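Local coordinates for protein chorismate synthase (Campylobacter jejuni, PDB 1SQ1) that probably catalyses the anti-1,4-elimination of phosphate and a hydrogen from 5-enolpyruvylshikimate-3-phosphate to give chorismate, with reduced FMN as cofactor, at residues T3-T11 / M335-L346. Sequence-based numbering, arbitrary orientation.
Sequences TFGTRLKFT and MVRLVLADCLLL
The carboxylate of Asp-342 meets three successive backbone amides of the hairpin 3-11, a clear example of how one buried acid can fix the course of a turn. Asp-342 OD1 accepts the N-H of Thr-6 at 2.9 Å, on the syn side and near the carboxylate plane. Asp-342 OD2 takes two donors from the same face of that plane. Arg-7 N lies 3.1 Å from Asp-342 OD2, again syn, and Leu-8 N approaches Asp-342 OD2 from well above the plane at 3.2 Å. With CG anti to the backbone N (chi1 -176°), the aspartate swings its head off the helix and into the turn.

Apolar contacts flank this polar centre along the helix. One helical turn further on, Leu-346 lays CD1 against Thr-6 CB, and CD2 between Thr-6 CG2 and Arg-7 CB, while Leu-345 CD1 packs on Leu-8 CG at 3.9 Å. In the other direction along the helix, CE of the selenomethionine Met-335 sits over one face of the Phe-4 ring, a CH-pi contact 4.0 Å from the centroid. Val-339 CG2 meets the same ring at its edge, 3.9 Å from Phe-4 CZ, and Leu-338 CD2 reaches Phe-10 CB at 3.8 Å.

A second shell positions the first. Lys-9 NZ ties the far side of the turn by bonding Gly-5 O and Thr-6 O, and Lys-229 forms a salt bridge with Asp-342 OD1, which would balance the buried charge. The Thr-6 hydroxyl is hydrogen-bonded to Asp-224, whereas Arg-7 NH1 reaches Leu-346 O of the second subunit, linking the turn to the tetramer interface. The whole is a beta-hairpin, at the edge of an antiparallel sheet, docked by its turn and one face onto the long helix 325-346 in the alpha/beta core of chorismate synthase.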
# COMPACT_ATOMS: atom_id res chain seq x y z
N THR A 3 -0.69 -2.56 10.79
CA THR A 3 -0.17 -3.55 9.86
C THR A 3 1.23 -3.15 9.42
O THR A 3 1.53 -1.97 9.30
CB THR A 3 -1.06 -3.69 8.63
OG1 THR A 3 -2.38 -4.10 9.03
CG2 THR A 3 -0.48 -4.72 7.68
N PHE A 4 2.08 -4.14 9.18
CA PHE A 4 3.45 -3.87 8.80
C PHE A 4 3.99 -4.82 7.73
O PHE A 4 3.72 -6.02 7.73
CB PHE A 4 4.31 -3.94 10.06
CG PHE A 4 5.78 -3.80 9.82
CD1 PHE A 4 6.64 -4.87 10.03
CD2 PHE A 4 6.32 -2.58 9.43
CE1 PHE A 4 8.01 -4.73 9.86
CE2 PHE A 4 7.69 -2.42 9.25
CZ PHE A 4 8.54 -3.50 9.47
N GLY A 5 4.78 -4.25 6.80
CA GLY A 5 5.37 -5.03 5.74
C GLY A 5 4.74 -4.86 4.37
O GLY A 5 3.55 -4.54 4.25
N THR A 6 5.53 -5.09 3.32
CA THR A 6 5.04 -4.99 1.94
C THR A 6 4.28 -6.26 1.56
O THR A 6 3.08 -6.22 1.32
CB THR A 6 6.19 -4.85 0.94
OG1 THR A 6 7.08 -3.82 1.38
CG2 THR A 6 5.64 -4.49 -0.41
N ARG A 7 4.98 -7.39 1.49
CA ARG A 7 4.37 -8.65 1.12
C ARG A 7 3.99 -9.51 2.33
O ARG A 7 2.98 -10.21 2.30
CB ARG A 7 5.31 -9.43 0.19
CG ARG A 7 4.69 -10.64 -0.50
CD ARG A 7 3.85 -10.22 -1.70
NE ARG A 7 3.07 -11.32 -2.28
CZ ARG A 7 2.20 -12.07 -1.60
NH1 ARG A 7 1.52 -13.03 -2.20
NH2 ARG A 7 2.01 -11.86 -0.30
N LEU A 8 4.81 -9.46 3.38
CA LEU A 8 4.58 -10.22 4.62
C LEU A 8 4.04 -9.24 5.68
O LEU A 8 4.77 -8.79 6.57
CB LEU A 8 5.88 -10.84 5.12
CG LEU A 8 5.83 -12.17 5.89
CD1 LEU A 8 6.55 -12.04 7.22
CD2 LEU A 8 4.39 -12.59 6.09
N LYS A 9 2.76 -8.92 5.56
CA LYS A 9 2.08 -7.98 6.44
C LYS A 9 1.80 -8.48 7.85
O LYS A 9 1.07 -9.43 8.02
CB LYS A 9 0.76 -7.58 5.79
CG LYS A 9 0.95 -6.97 4.42
CD LYS A 9 -0.30 -6.27 3.93
CE LYS A 9 -0.00 -5.57 2.63
NZ LYS A 9 1.16 -4.67 2.82
N PHE A 10 2.37 -7.81 8.84
CA PHE A 10 2.15 -8.17 10.24
C PHE A 10 1.13 -7.21 10.84
O PHE A 10 1.26 -6.00 10.68
CB PHE A 10 3.46 -8.07 11.01
CG PHE A 10 3.30 -8.05 12.50
CD1 PHE A 10 3.46 -6.86 13.22
CD2 PHE A 10 3.00 -9.21 13.20
CE1 PHE A 10 3.33 -6.82 14.61
CE2 PHE A 10 2.87 -9.19 14.60
CZ PHE A 10 3.04 -7.99 15.30
N THR A 11 0.14 -7.74 11.53
CA THR A 11 -0.88 -6.90 12.14
C THR A 11 -1.18 -7.28 13.58
O THR A 11 -1.48 -8.45 13.88
CB THR A 11 -2.20 -6.95 11.35
OG1 THR A 11 -1.96 -6.57 10.00
CG2 THR A 11 -3.23 -5.99 11.95
N MSE A 335 11.47 -7.89 15.10
CA MSE A 335 11.34 -6.91 14.04
C MSE A 335 12.30 -7.16 12.88
O MSE A 335 11.89 -7.08 11.71
CB MSE A 335 11.54 -5.49 14.57
CG MSE A 335 10.49 -4.99 15.54
SE MSE A 335 8.66 -5.29 14.95
CE MSE A 335 8.59 -4.11 13.40
N VAL A 336 13.56 -7.44 13.18
CA VAL A 336 14.52 -7.68 12.10
C VAL A 336 14.13 -8.96 11.39
O VAL A 336 14.43 -9.15 10.21
CB VAL A 336 15.96 -7.79 12.63
CG1 VAL A 336 16.89 -8.12 11.49
CG2 VAL A 336 16.37 -6.47 13.28
N ARG A 337 13.44 -9.84 12.11
CA ARG A 337 13.00 -11.09 11.55
C ARG A 337 11.94 -10.78 10.50
O ARG A 337 12.12 -11.11 9.33
CB ARG A 337 12.38 -11.96 12.63
CG ARG A 337 12.82 -13.40 12.60
CD ARG A 337 13.99 -13.65 13.55
NE ARG A 337 13.55 -13.86 14.94
CZ ARG A 337 14.26 -14.56 15.82
NH1 ARG A 337 15.42 -15.11 15.45
NH2 ARG A 337 13.84 -14.70 17.07
N LEU A 338 10.85 -10.13 10.93
CA LEU A 338 9.75 -9.77 10.03
C LEU A 338 10.25 -9.12 8.75
O LEU A 338 9.86 -9.51 7.65
CB LEU A 338 8.77 -8.84 10.74
CG LEU A 338 7.91 -9.46 11.85
CD1 LEU A 338 7.50 -8.36 12.80
CD2 LEU A 338 6.68 -10.16 11.30
N VAL A 339 11.10 -8.12 8.88
CA VAL A 339 11.63 -7.45 7.71
C VAL A 339 12.31 -8.44 6.76
O VAL A 339 11.87 -8.59 5.61
CB VAL A 339 12.64 -6.36 8.09
CG1 VAL A 339 13.14 -5.65 6.85
CG2 VAL A 339 11.99 -5.37 9.04
N LEU A 340 13.36 -9.12 7.22
CA LEU A 340 14.07 -10.09 6.36
C LEU A 340 13.15 -11.11 5.70
O LEU A 340 13.29 -11.39 4.51
CB LEU A 340 15.16 -10.82 7.15
CG LEU A 340 16.44 -10.00 7.38
CD1 LEU A 340 17.41 -10.81 8.18
CD2 LEU A 340 17.04 -9.56 6.05
N ALA A 341 12.21 -11.66 6.45
CA ALA A 341 11.29 -12.64 5.90
C ALA A 341 10.38 -11.94 4.92
O ALA A 341 9.72 -12.59 4.10
CB ALA A 341 10.48 -13.26 7.00
N ASP A 342 10.33 -10.62 5.00
CA ASP A 342 9.50 -9.84 4.08
C ASP A 342 10.27 -9.60 2.78
O ASP A 342 9.73 -9.83 1.70
CB ASP A 342 9.07 -8.52 4.74
CG ASP A 342 8.11 -7.69 3.87
OD1 ASP A 342 7.84 -6.53 4.26
OD2 ASP A 342 7.63 -8.17 2.82
N CYS A 343 11.53 -9.19 2.86
CA CYS A 343 12.32 -8.96 1.64
C CYS A 343 12.53 -10.26 0.89
O CYS A 343 12.66 -10.28 -0.34
CB CYS A 343 13.70 -8.40 1.96
SG CYS A 343 13.73 -6.93 2.99
N LEU A 344 12.56 -11.35 1.65
CA LEU A 344 12.78 -12.69 1.11
C LEU A 344 11.68 -13.05 0.11
O LEU A 344 11.94 -13.67 -0.92
CB LEU A 344 12.82 -13.70 2.27
CG LEU A 344 13.52 -15.04 2.09
CD1 LEU A 344 13.68 -15.72 3.43
CD2 LEU A 344 12.72 -15.88 1.15
N LEU A 345 10.45 -12.65 0.42
CA LEU A 345 9.31 -12.90 -0.45
C LEU A 345 9.27 -11.85 -1.58
O LEU A 345 9.01 -12.17 -2.73
CB LEU A 345 8.02 -12.88 0.36
CG LEU A 345 7.96 -13.95 1.46
CD1 LEU A 345 6.85 -13.67 2.46
CD2 LEU A 345 7.76 -15.30 0.81
N LEU A 346 9.56 -10.60 -1.24
CA LEU A 346 9.56 -9.54 -2.23
C LEU A 346 10.54 -9.78 -3.37
O LEU A 346 10.25 -9.49 -4.52
CB LEU A 346 9.91 -8.21 -1.59
CG LEU A 346 8.83 -7.57 -0.72
CD1 LEU A 346 9.42 -6.31 -0.10
CD2 LEU A 346 7.60 -7.26 -1.56